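Local coordinates for protein xylulose kinase (Escherichia coli, PDB 2ITM) that phosphorylates D-xylulose with ATP to give D-xylulose 5-phosphate, working as a homodimer of the FGGY carbohydrate kinase family, at residues Ala172-Arg182 / Ser276-Trp285; Gly79-Leu90 / Gln145-Tyr155. One frame throughout, in Å; residues are numbered along the deposited sequence.

Contact 1 (172-182 with 276-285) joins the N-terminal and C-terminal FGGY domains beside the sugar, whereas contact 2 (79-90 with 145-155) lies wholly in the N-terminal one. Their centres are 21 Å apart, yet they touch: Trp176 CH2 of contact 1 packs 3.6 Å from Val149 CG1 of contact 2, and Thr174 CG2 lies 4.0 Å from Leu151 CD1. Contact 1 is nearer the ligand, with the side chain of Phe277 about 4 Å from the bound D-xylulose; in contact 2 the side chain of Pro152 is about 8 Å from the bound D-xylulose. The substrate-binding His78 connects them, since it directly precedes Gly79 and its ND1 is hydrogen-bonded to Gly173 O.

Contact 1. Residues Ala172-Arg182 / Ser276-Trp285; sequences AGTMWLDVAKR and SFCHALPQRW
Arg284 O is held from opposite faces of its carbonyl plane. From across the contact Arg182 NH1 donates to Arg284 O at 3.1 Å, and from within the same hairpin the backbone N of His279 bonds to the other face. Arg182 NH2 makes weak bonds to Arg284 O and His279 O; its strong partner is Glu204, in a salt bridge. A bend at chi3 (82°) swings the guanidinium into this nest of carbonyls. One face of it carries Cys278 SG, offset toward the rim; over the centre of the opposite face sits the backbone N of Gln283. The guanidinium stands almost perpendicular to the indole of Trp285, 89° between planes, and pushes its NH1 down on the ring face, 3.1 Å from Trp285 CE2. This is a cation-pi contact, Arg182 CZ being 4.5 Å from the centroid of the six-membered ring. The same indole works at its edge as well: Trp285 NE1 donates to Val179 O at 2.8 Å, nearly straight at 165°, with the oxygen in the ring plane. Alongside, Val179 CG1 rests 3.7 Å from Trp285 CD1 and 3.8 Å from Cys278 SG. Toward the sugar the contact turns apolar, Ala172 CB lying 3.6 Å from Phe277 CD2, while Gly173 O is hydrogen-bonded to the substrate-binding His78. Two domains thus meet through directional bonds at one end and soft packing at the other; the positive charge, met by carbonyl oxygens, an indole face and the carboxylate of Glu204, is likely to be well stabilised at this junction.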
loop_
_atom_site.group_PDB
_atom_site.type_symbol
_atom_site.label_atom_id
_atom_site.label_comp_id
_atom_site.label_asym_id
_atom_site.label_seq_id
_atom_site.Cartn_x
_atom_site.Cartn_y
_atom_site.Cartn_z
ATOM N N ALA A 172 -30.923 -26.333 -3.868
ATOM C CA ALA A 172 -29.592 -26.801 -3.564
ATOM C C ALA A 172 -28.870 -25.847 -2.621
ATOM O O ALA A 172 -28.100 -26.264 -1.776
ATOM C CB ALA A 172 -28.813 -26.995 -4.819
ATOM N N GLY A 173 -29.148 -24.559 -2.769
ATOM C CA GLY A 173 -28.515 -23.543 -1.970
ATOM C C GLY A 173 -28.939 -23.447 -0.520
ATOM O O GLY A 173 -28.387 -22.659 0.208
ATOM N N THR A 174 -29.919 -24.235 -0.108
ATOM C CA THR A 174 -30.404 -24.211 1.264
ATOM C C THR A 174 -29.483 -24.954 2.218
ATOM O O THR A 174 -29.393 -24.614 3.381
ATOM C CB THR A 174 -31.834 -24.797 1.377
ATOM O OG1 THR A 174 -31.847 -26.172 0.999
ATOM C CG2 THR A 174 -32.779 -24.127 0.422
ATOM N N MET A 175 -28.812 -25.965 1.682
ATOM C CA MET A 175 -28.160 -27.020 2.440
ATOM C C MET A 175 -29.093 -28.021 3.084
ATOM O O MET A 175 -28.691 -28.753 3.968
ATOM C CB MET A 175 -27.176 -26.472 3.472
ATOM C CG MET A 175 -26.179 -25.461 2.959
ATOM S SD MET A 175 -25.225 -25.999 1.545
ATOM C CE MET A 175 -24.304 -27.284 2.294
ATOM N N TRP A 176 -30.339 -28.060 2.647
ATOM C CA TRP A 176 -31.238 -29.114 3.075
ATOM C C TRP A 176 -31.438 -30.119 1.958
ATOM O O TRP A 176 -32.013 -31.176 2.164
ATOM C CB TRP A 176 -32.602 -28.556 3.521
ATOM C CG TRP A 176 -32.584 -27.662 4.724
ATOM C CD1 TRP A 176 -31.991 -27.909 5.917
ATOM C CD2 TRP A 176 -33.187 -26.371 4.839
ATOM N NE1 TRP A 176 -32.191 -26.860 6.776
ATOM C CE2 TRP A 176 -32.932 -25.901 6.132
ATOM C CE3 TRP A 176 -33.917 -25.563 3.971
ATOM C CZ2 TRP A 176 -33.384 -24.667 6.583
ATOM C CZ3 TRP A 176 -34.357 -24.344 4.419
ATOM C CH2 TRP A 176 -34.090 -23.906 5.714
ATOM N N LEU A 177 -30.974 -29.768 0.762
ATOM C CA LEU A 177 -31.120 -30.632 -0.401
ATOM C C LEU A 177 -30.019 -31.670 -0.569
ATOM O O LEU A 177 -28.841 -31.379 -0.461
ATOM C CB LEU A 177 -31.282 -29.826 -1.682
ATOM C CG LEU A 177 -31.773 -30.663 -2.874
ATOM C CD1 LEU A 177 -33.271 -30.839 -2.840
ATOM C CD2 LEU A 177 -31.320 -30.061 -4.177
ATOM N N ASP A 178 -30.429 -32.893 -0.850
ATOM C CA ASP A 178 -29.519 -33.888 -1.363
ATOM C C ASP A 178 -29.283 -33.693 -2.850
ATOM O O ASP A 178 -30.113 -34.048 -3.661
ATOM C CB ASP A 178 -30.064 -35.291 -1.096
ATOM C CG ASP A 178 -29.054 -36.364 -1.411
ATOM O OD1 ASP A 178 -28.501 -36.367 -2.519
ATOM O OD2 ASP A 178 -28.753 -37.250 -0.601
ATOM N N VAL A 179 -28.135 -33.134 -3.190
ATOM C CA VAL A 179 -27.918 -32.592 -4.517
ATOM C C VAL A 179 -27.805 -33.682 -5.576
ATOM O O VAL A 179 -28.246 -33.503 -6.697
ATOM C CB VAL A 179 -26.700 -31.674 -4.558
ATOM C CG1 VAL A 179 -26.382 -31.275 -5.969
ATOM C CG2 VAL A 179 -26.926 -30.460 -3.703
ATOM N N ALA A 180 -27.222 -34.813 -5.199
ATOM C CA ALA A 180 -27.210 -36.014 -6.031
ATOM C C ALA A 180 -28.604 -36.496 -6.379
ATOM O O ALA A 180 -28.862 -36.873 -7.486
ATOM C CB ALA A 180 -26.431 -37.119 -5.353
ATOM N N LYS A 181 -29.496 -36.474 -5.403
ATOM C CA LYS A 181 -30.802 -37.136 -5.531
ATOM C C LYS A 181 -31.909 -36.186 -5.954
ATOM O O LYS A 181 -33.023 -36.604 -6.208
ATOM C CB LYS A 181 -31.176 -37.861 -4.240
ATOM C CG LYS A 181 -30.211 -38.958 -3.842
ATOM C CD LYS A 181 -30.886 -39.999 -2.975
ATOM C CE LYS A 181 -29.876 -40.860 -2.236
ATOM N NZ LYS A 181 -30.409 -41.344 -0.956
ATOM N N ARG A 182 -31.586 -34.904 -6.038
ATOM C CA ARG A 182 -32.556 -33.888 -6.419
ATOM C C ARG A 182 -33.796 -33.944 -5.535
ATOM O O ARG A 182 -34.914 -33.805 -5.999
ATOM C CB ARG A 182 -32.911 -33.992 -7.883
ATOM C CG ARG A 182 -31.695 -34.086 -8.804
ATOM C CD ARG A 182 -31.993 -34.156 -10.280
ATOM N NE ARG A 182 -32.230 -32.850 -10.871
ATOM C CZ ARG A 182 -31.291 -31.994 -11.222
ATOM N NH1 ARG A 182 -30.000 -32.272 -11.041
ATOM N NH2 ARG A 182 -31.629 -30.832 -11.741
ATOM N N SER A 276 -21.068 -26.737 -5.467
ATOM C CA SER A 276 -21.725 -27.687 -6.329
ATOM C C SER A 276 -23.219 -27.716 -6.051
ATOM O O SER A 276 -23.650 -27.987 -4.940
ATOM C CB SER A 276 -21.106 -29.075 -6.168
ATOM O OG SER A 276 -21.741 -30.028 -6.982
ATOM N N PHE A 277 -23.995 -27.405 -7.067
ATOM C CA PHE A 277 -25.441 -27.375 -6.976
ATOM C C PHE A 277 -26.113 -28.082 -8.130
ATOM O O PHE A 277 -25.488 -28.378 -9.140
ATOM C CB PHE A 277 -25.938 -25.936 -6.926
ATOM C CG PHE A 277 -25.397 -25.132 -5.804
ATOM C CD1 PHE A 277 -24.751 -23.945 -6.040
ATOM C CD2 PHE A 277 -25.558 -25.548 -4.505
ATOM C CE1 PHE A 277 -24.262 -23.203 -5.015
ATOM C CE2 PHE A 277 -25.078 -24.801 -3.471
ATOM C CZ PHE A 277 -24.435 -23.625 -3.722
ATOM N N CYS A 278 -27.408 -28.317 -7.993
ATOM C CA CYS A 278 -28.233 -28.652 -9.129
ATOM C C CYS A 278 -28.325 -27.473 -10.091
ATOM O O CYS A 278 -28.287 -26.333 -9.677
ATOM C CB CYS A 278 -29.622 -29.123 -8.683
ATOM S SG CYS A 278 -29.674 -30.574 -7.626
ATOM N N HIS A 279 -28.421 -27.767 -11.376
ATOM C CA HIS A 279 -28.744 -26.769 -12.387
ATOM C C HIS A 279 -30.259 -26.613 -12.525
ATOM O O HIS A 279 -31.007 -27.478 -12.125
ATOM C CB HIS A 279 -28.109 -27.158 -13.726
ATOM C CG HIS A 279 -27.942 -26.026 -14.689
ATOM N ND1 HIS A 279 -28.383 -24.749 -14.429
ATOM C CD2 HIS A 279 -27.371 -25.980 -15.910
ATOM C CE1 HIS A 279 -28.095 -23.968 -15.451
ATOM N NE2 HIS A 279 -27.482 -24.693 -16.365
ATOM N N ALA A 280 -30.690 -25.505 -13.110
ATOM C CA ALA A 280 -32.104 -25.210 -13.264
ATOM C C ALA A 280 -32.754 -25.978 -14.417
ATOM O O ALA A 280 -33.836 -25.649 -14.866
ATOM C CB ALA A 280 -32.326 -23.722 -13.424
ATOM N N LEU A 281 -32.033 -26.980 -14.904
ATOM C CA LEU A 281 -32.608 -27.884 -15.882
ATOM C C LEU A 281 -32.550 -29.321 -15.412
ATOM O O LEU A 281 -31.766 -29.670 -14.552
ATOM C CB LEU A 281 -31.909 -27.728 -17.231
ATOM C CG LEU A 281 -32.032 -26.384 -17.935
ATOM C CD1 LEU A 281 -30.914 -26.171 -18.903
ATOM C CD2 LEU A 281 -33.389 -26.222 -18.602
ATOM N N PRO A 282 -33.393 -30.150 -16.004
ATOM C CA PRO A 282 -33.504 -31.541 -15.592
ATOM C C PRO A 282 -32.230 -32.305 -15.894
ATOM O O PRO A 282 -31.624 -32.103 -16.926
ATOM C CB PRO A 282 -34.665 -32.048 -16.433
ATOM C CG PRO A 282 -35.461 -30.825 -16.722
ATOM C CD PRO A 282 -34.463 -29.776 -16.937
ATOM N N GLN A 283 -31.824 -33.136 -14.948
ATOM C CA GLN A 283 -30.620 -33.932 -15.052
ATOM C C GLN A 283 -29.375 -33.097 -15.373
ATOM O O GLN A 283 -28.486 -33.547 -16.071
ATOM C CB GLN A 283 -30.799 -35.056 -16.058
ATOM C CG GLN A 283 -31.712 -36.164 -15.603
ATOM C CD GLN A 283 -31.185 -36.912 -14.403
ATOM O OE1 GLN A 283 -30.275 -37.716 -14.527
ATOM N NE2 GLN A 283 -31.762 -36.658 -13.246
ATOM N N ARG A 284 -29.336 -31.880 -14.853
ATOM C CA ARG A 284 -28.173 -31.040 -14.993
ATOM C C ARG A 284 -27.669 -30.534 -13.658
ATOM O O ARG A 284 -28.447 -30.227 -12.770
ATOM C CB ARG A 284 -28.467 -29.861 -15.907
ATOM C CG ARG A 284 -28.488 -30.177 -17.375
ATOM C CD ARG A 284 -27.235 -30.824 -17.888
ATOM N NE ARG A 284 -27.523 -32.176 -18.318
ATOM C CZ ARG A 284 -27.834 -32.507 -19.547
ATOM N NH1 ARG A 284 -27.870 -31.589 -20.480
ATOM N NH2 ARG A 284 -28.102 -33.758 -19.843
ATOM N N TRP A 285 -26.351 -30.424 -13.558
ATOM C CA TRP A 285 -25.653 -30.038 -12.344
ATOM C C TRP A 285 -24.532 -29.066 -12.718
ATOM O O TRP A 285 -24.104 -29.028 -13.852
ATOM C CB TRP A 285 -25.026 -31.270 -11.703
ATOM C CG TRP A 285 -25.923 -32.086 -10.880
ATOM C CD1 TRP A 285 -26.212 -31.899 -9.584
ATOM C CD2 TRP A 285 -26.630 -33.248 -11.286
ATOM N NE1 TRP A 285 -27.070 -32.871 -9.141
ATOM C CE2 TRP A 285 -27.344 -33.712 -10.179
ATOM C CE3 TRP A 285 -26.737 -33.947 -12.484
ATOM C CZ2 TRP A 285 -28.144 -34.831 -10.232
ATOM C CZ3 TRP A 285 -27.527 -35.052 -12.534
ATOM C CH2 TRP A 285 -28.221 -35.490 -11.417
#

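Contact 2. Residues Gly79-Leu90 / Gln145-Tyr155; sequences GATLLDAQQRVL and QIDKVLLPKDY
Leu83 O takes two backbone donors, Asp147 N at 2.7 Å and Lys148 N at 3.1 Å, the mark of a classic beta bulge at the end of the antiparallel pair of strands 81-83 and 148-150. Beyond it the pairing is regular, with Leu83 N bonded to Lys148 O and Leu150 N to Thr81 O. Packing is close on both sides of this two-stranded sheet. On one, Leu82 and Val149 lie side by side, pointing the same way; on the other, Leu83 crosses Leu150 at about a right angle, their CD1 atoms 3.7 Å apart. Thr81 CG2, set anti to the backbone N, comes to lie 4.1 Å from Tyr155 CD1, and Val89 CG2 also approaches this ring, 4.0 Å from Tyr155 CE1. Gly79 has no side chain, and Pro152 CG comes within 3.6 Å of Gly79 CA. The turn end is looser and wetter. There one water links Asp84 O, Gln87 NE2 and Asp147 OD1, and a second joins Ala85 N to Gln145 O. Leu90 closes this end with its two methyls: CD2 rests 3.5 Å from Gln145 O, and both methyls lie against Gln145 CB. With an alanine here both methyls go, and the backbone carbonyl and CB of Gln145 would probably lose this apolar neighbour, leaving a gap beside the turn. In the wider fold the pair is wedged between two helices: Trp48 of helix 45-62 touches Thr81, Pro152 and Tyr155, while Leu132 of helix 128-138 packs on Ile146 and Val149.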
loop_
_atom_site.group_PDB
_atom_site.type_symbol
_atom_site.label_atom_id
_atom_site.label_comp_id
_atom_site.label_asym_id
_atom_site.label_seq_id
_atom_site.Cartn_x
_atom_site.Cartn_y
_atom_site.Cartn_z
ATOM N N GLY A 79 -31.687 -16.862 0.622
ATOM C CA GLY A 79 -32.406 -16.008 1.544
ATOM C C GLY A 79 -33.422 -16.826 2.319
ATOM O O GLY A 79 -34.169 -17.600 1.751
ATOM N N ALA A 80 -33.438 -16.647 3.630
ATOM C CA ALA A 80 -34.379 -17.348 4.485
ATOM C C ALA A 80 -35.659 -16.553 4.779
ATOM O O ALA A 80 -35.648 -15.606 5.548
ATOM C CB ALA A 80 -33.721 -17.793 5.750
ATOM N N THR A 81 -36.751 -16.962 4.155
ATOM C CA THR A 81 -38.061 -16.409 4.444
ATOM C C THR A 81 -38.888 -17.333 5.336
ATOM O O THR A 81 -39.254 -18.423 4.936
ATOM C CB THR A 81 -38.822 -16.104 3.141
ATOM O OG1 THR A 81 -37.990 -15.379 2.238
ATOM C CG2 THR A 81 -39.988 -15.186 3.404
ATOM N N LEU A 82 -39.179 -16.864 6.541
ATOM C CA LEU A 82 -39.889 -17.653 7.535
ATOM C C LEU A 82 -41.369 -17.291 7.639
ATOM O O LEU A 82 -41.723 -16.176 8.012
ATOM C CB LEU A 82 -39.259 -17.492 8.912
ATOM C CG LEU A 82 -37.811 -17.870 9.197
ATOM C CD1 LEU A 82 -37.739 -18.658 10.455
ATOM C CD2 LEU A 82 -37.141 -18.590 8.063
ATOM N N LEU A 83 -42.222 -18.256 7.347
ATOM C CA LEU A 83 -43.652 -18.058 7.393
ATOM C C LEU A 83 -44.290 -18.900 8.486
ATOM O O LEU A 83 -43.897 -20.034 8.706
ATOM C CB LEU A 83 -44.264 -18.419 6.044
ATOM C CG LEU A 83 -43.723 -17.687 4.825
ATOM C CD1 LEU A 83 -44.463 -18.105 3.605
ATOM C CD2 LEU A 83 -43.779 -16.201 4.989
ATOM N N ASP A 84 -45.293 -18.345 9.153
ATOM C CA ASP A 84 -46.182 -19.139 9.967
ATOM C C ASP A 84 -47.265 -19.874 9.210
ATOM O O ASP A 84 -47.312 -19.857 8.012
ATOM C CB ASP A 84 -46.775 -18.322 11.123
ATOM C CG ASP A 84 -47.842 -17.327 10.674
ATOM O OD1 ASP A 84 -48.312 -17.411 9.532
ATOM O OD2 ASP A 84 -48.267 -16.437 11.415
ATOM N N ALA A 85 -48.139 -20.518 9.962
ATOM C CA ALA A 85 -49.176 -21.370 9.407
ATOM C C ALA A 85 -50.229 -20.573 8.686
ATOM O O ALA A 85 -50.973 -21.122 7.897
ATOM C CB ALA A 85 -49.813 -22.190 10.493
ATOM N N GLN A 86 -50.273 -19.274 8.937
ATOM C CA GLN A 86 -51.151 -18.391 8.191
ATOM C C GLN A 86 -50.442 -17.676 7.049
ATOM O O GLN A 86 -50.992 -16.776 6.449
ATOM C CB GLN A 86 -51.801 -17.370 9.121
ATOM C CG GLN A 86 -52.956 -17.905 9.907
ATOM C CD GLN A 86 -52.514 -18.745 11.084
ATOM O OE1 GLN A 86 -51.932 -18.229 12.027
ATOM N NE2 GLN A 86 -52.776 -20.046 11.022
ATOM N N GLN A 87 -49.210 -18.073 6.764
ATOM C CA GLN A 87 -48.406 -17.408 5.748
ATOM C C GLN A 87 -48.096 -15.978 6.142
ATOM O O GLN A 87 -47.820 -15.137 5.307
ATOM C CB GLN A 87 -49.096 -17.455 4.385
ATOM C CG GLN A 87 -49.283 -18.851 3.846
ATOM C CD GLN A 87 -50.379 -19.612 4.556
ATOM O OE1 GLN A 87 -51.492 -19.120 4.675
ATOM N NE2 GLN A 87 -50.068 -20.802 5.029
ATOM N N ARG A 88 -48.144 -15.724 7.437
ATOM C CA ARG A 88 -47.603 -14.509 8.001
ATOM C C ARG A 88 -46.093 -14.538 7.990
ATOM O O ARG A 88 -45.489 -15.530 8.344
ATOM C CB ARG A 88 -48.100 -14.326 9.409
ATOM C CG ARG A 88 -49.236 -13.337 9.567
ATOM C CD ARG A 88 -50.393 -13.843 10.409
ATOM N NE ARG A 88 -51.474 -12.843 10.495
ATOM C CZ ARG A 88 -51.979 -12.198 9.475
ATOM N NH1 ARG A 88 -51.520 -12.428 8.261
ATOM N NH2 ARG A 88 -52.952 -11.321 9.645
ATOM N N VAL A 89 -45.493 -13.435 7.575
ATOM C CA VAL A 89 -44.056 -13.266 7.648
ATOM C C VAL A 89 -43.574 -13.034 9.077
ATOM O O VAL A 89 -43.893 -12.028 9.684
ATOM C CB VAL A 89 -43.561 -12.167 6.696
ATOM C CG1 VAL A 89 -42.166 -11.762 7.033
ATOM C CG2 VAL A 89 -43.619 -12.647 5.261
ATOM N N LEU A 90 -42.800 -13.993 9.548
ATOM C CA LEU A 90 -42.461 -14.111 10.951
ATOM C C LEU A 90 -41.358 -13.130 11.345
ATOM O O LEU A 90 -41.403 -12.529 12.401
ATOM C CB LEU A 90 -41.995 -15.528 11.238
ATOM C CG LEU A 90 -42.802 -16.433 12.157
ATOM C CD1 LEU A 90 -44.065 -15.782 12.660
ATOM C CD2 LEU A 90 -43.069 -17.791 11.555
ATOM N N GLN A 145 -42.916 -20.952 15.724
ATOM C CA GLN A 145 -44.043 -20.610 14.860
ATOM C C GLN A 145 -43.830 -20.945 13.367
ATOM O O GLN A 145 -44.690 -20.699 12.544
ATOM C CB GLN A 145 -44.375 -19.127 14.989
ATOM C CG GLN A 145 -44.796 -18.659 16.347
ATOM C CD GLN A 145 -44.925 -17.149 16.391
ATOM O OE1 GLN A 145 -44.094 -16.466 16.972
ATOM N NE2 GLN A 145 -45.957 -16.631 15.758
ATOM N N ILE A 146 -42.679 -21.497 13.024
ATOM C CA ILE A 146 -42.333 -21.723 11.632
ATOM C C ILE A 146 -43.168 -22.830 11.006
ATOM O O ILE A 146 -43.181 -23.951 11.488
ATOM C CB ILE A 146 -40.850 -22.088 11.494
ATOM C CG1 ILE A 146 -39.953 -20.939 11.915
ATOM C CG2 ILE A 146 -40.530 -22.504 10.077
ATOM C CD1 ILE A 146 -38.523 -21.308 11.941
ATOM N N ASP A 147 -43.857 -22.500 9.921
ATOM C CA ASP A 147 -44.591 -23.480 9.146
ATOM C C ASP A 147 -43.915 -23.728 7.830
ATOM O O ASP A 147 -43.984 -24.808 7.281
ATOM C CB ASP A 147 -46.046 -23.032 8.961
ATOM C CG ASP A 147 -46.929 -24.138 8.402
ATOM O OD1 ASP A 147 -47.353 -24.056 7.235
ATOM O OD2 ASP A 147 -47.243 -25.136 9.041
ATOM N N LYS A 148 -43.250 -22.703 7.332
ATOM C CA LYS A 148 -42.676 -22.723 6.004
ATOM C C LYS A 148 -41.427 -21.852 5.931
ATOM O O LYS A 148 -41.383 -20.760 6.485
ATOM C CB LYS A 148 -43.701 -22.248 4.976
ATOM C CG LYS A 148 -43.844 -23.145 3.793
ATOM C CD LYS A 148 -44.285 -24.511 4.213
ATOM C CE LYS A 148 -45.483 -24.933 3.424
ATOM N NZ LYS A 148 -45.773 -26.351 3.626
ATOM N N VAL A 149 -40.426 -22.367 5.235
ATOM C CA VAL A 149 -39.238 -21.622 4.868
ATOM C C VAL A 149 -39.126 -21.506 3.342
ATOM O O VAL A 149 -39.026 -22.495 2.643
ATOM C CB VAL A 149 -37.976 -22.289 5.439
ATOM C CG1 VAL A 149 -36.730 -21.605 4.959
ATOM C CG2 VAL A 149 -38.025 -22.316 6.940
ATOM N N LEU A 150 -39.163 -20.277 2.852
ATOM C CA LEU A 150 -39.097 -20.037 1.422
ATOM C C LEU A 150 -37.884 -19.209 1.049
ATOM O O LEU A 150 -37.553 -18.234 1.713
ATOM C CB LEU A 150 -40.364 -19.367 0.916
ATOM C CG LEU A 150 -41.693 -20.089 1.064
ATOM C CD1 LEU A 150 -42.784 -19.237 0.495
ATOM C CD2 LEU A 150 -41.654 -21.429 0.388
ATOM N N LEU A 151 -37.233 -19.601 -0.028
ATOM C CA LEU A 151 -36.292 -18.730 -0.676
ATOM C C LEU A 151 -37.004 -17.507 -1.252
ATOM O O LEU A 151 -38.204 -17.484 -1.371
ATOM C CB LEU A 151 -35.517 -19.497 -1.743
ATOM C CG LEU A 151 -34.635 -20.634 -1.236
ATOM C CD1 LEU A 151 -34.326 -21.622 -2.323
ATOM C CD2 LEU A 151 -33.354 -20.073 -0.660
ATOM N N PRO A 152 -36.249 -16.482 -1.585
ATOM C CA PRO A 152 -36.845 -15.175 -1.852
ATOM C C PRO A 152 -37.748 -15.172 -3.088
ATOM O O PRO A 152 -38.856 -14.675 -3.022
ATOM C CB PRO A 152 -35.612 -14.278 -2.022
ATOM C CG PRO A 152 -34.589 -14.919 -1.167
ATOM C CD PRO A 152 -34.788 -16.374 -1.324
ATOM N N LYS A 153 -37.282 -15.739 -4.190
ATOM C CA LYS A 153 -38.079 -15.786 -5.404
ATOM C C LYS A 153 -39.317 -16.666 -5.229
ATOM O O LYS A 153 -40.337 -16.449 -5.857
ATOM C CB LYS A 153 -37.244 -16.262 -6.576
ATOM C CG LYS A 153 -37.318 -17.746 -6.803
ATOM C CD LYS A 153 -36.484 -18.176 -7.958
ATOM C CE LYS A 153 -36.755 -19.618 -8.314
ATOM N NZ LYS A 153 -36.553 -20.559 -7.205
ATOM N N ASP A 154 -39.191 -17.657 -4.361
ATOM C CA ASP A 154 -40.258 -18.579 -4.066
ATOM C C ASP A 154 -41.340 -17.953 -3.192
ATOM O O ASP A 154 -42.499 -18.302 -3.305
ATOM C CB ASP A 154 -39.712 -19.864 -3.459
ATOM C CG ASP A 154 -38.741 -20.574 -4.378
ATOM O OD1 ASP A 154 -38.898 -20.475 -5.599
ATOM O OD2 ASP A 154 -37.793 -21.236 -3.966
ATOM N N TYR A 155 -40.963 -17.007 -2.345
ATOM C CA TYR A 155 -41.964 -16.228 -1.637
ATOM C C TYR A 155 -42.769 -15.422 -2.637
ATOM O O TYR A 155 -43.976 -15.352 -2.558
ATOM C CB TYR A 155 -41.354 -15.295 -0.595
ATOM C CG TYR A 155 -42.356 -14.307 -0.046
ATOM C CD1 TYR A 155 -43.253 -14.675 0.928
ATOM C CD2 TYR A 155 -42.418 -13.016 -0.527
ATOM C CE1 TYR A 155 -44.166 -13.778 1.423
ATOM C CE2 TYR A 155 -43.322 -12.117 -0.046
ATOM C CZ TYR A 155 -44.202 -12.499 0.926
ATOM O OH TYR A 155 -45.116 -11.603 1.399
HETATM O O HOH W 1 -47.352 -21.460 5.777
HETATM O O HOH W 2 -47.273 -21.276 12.495
#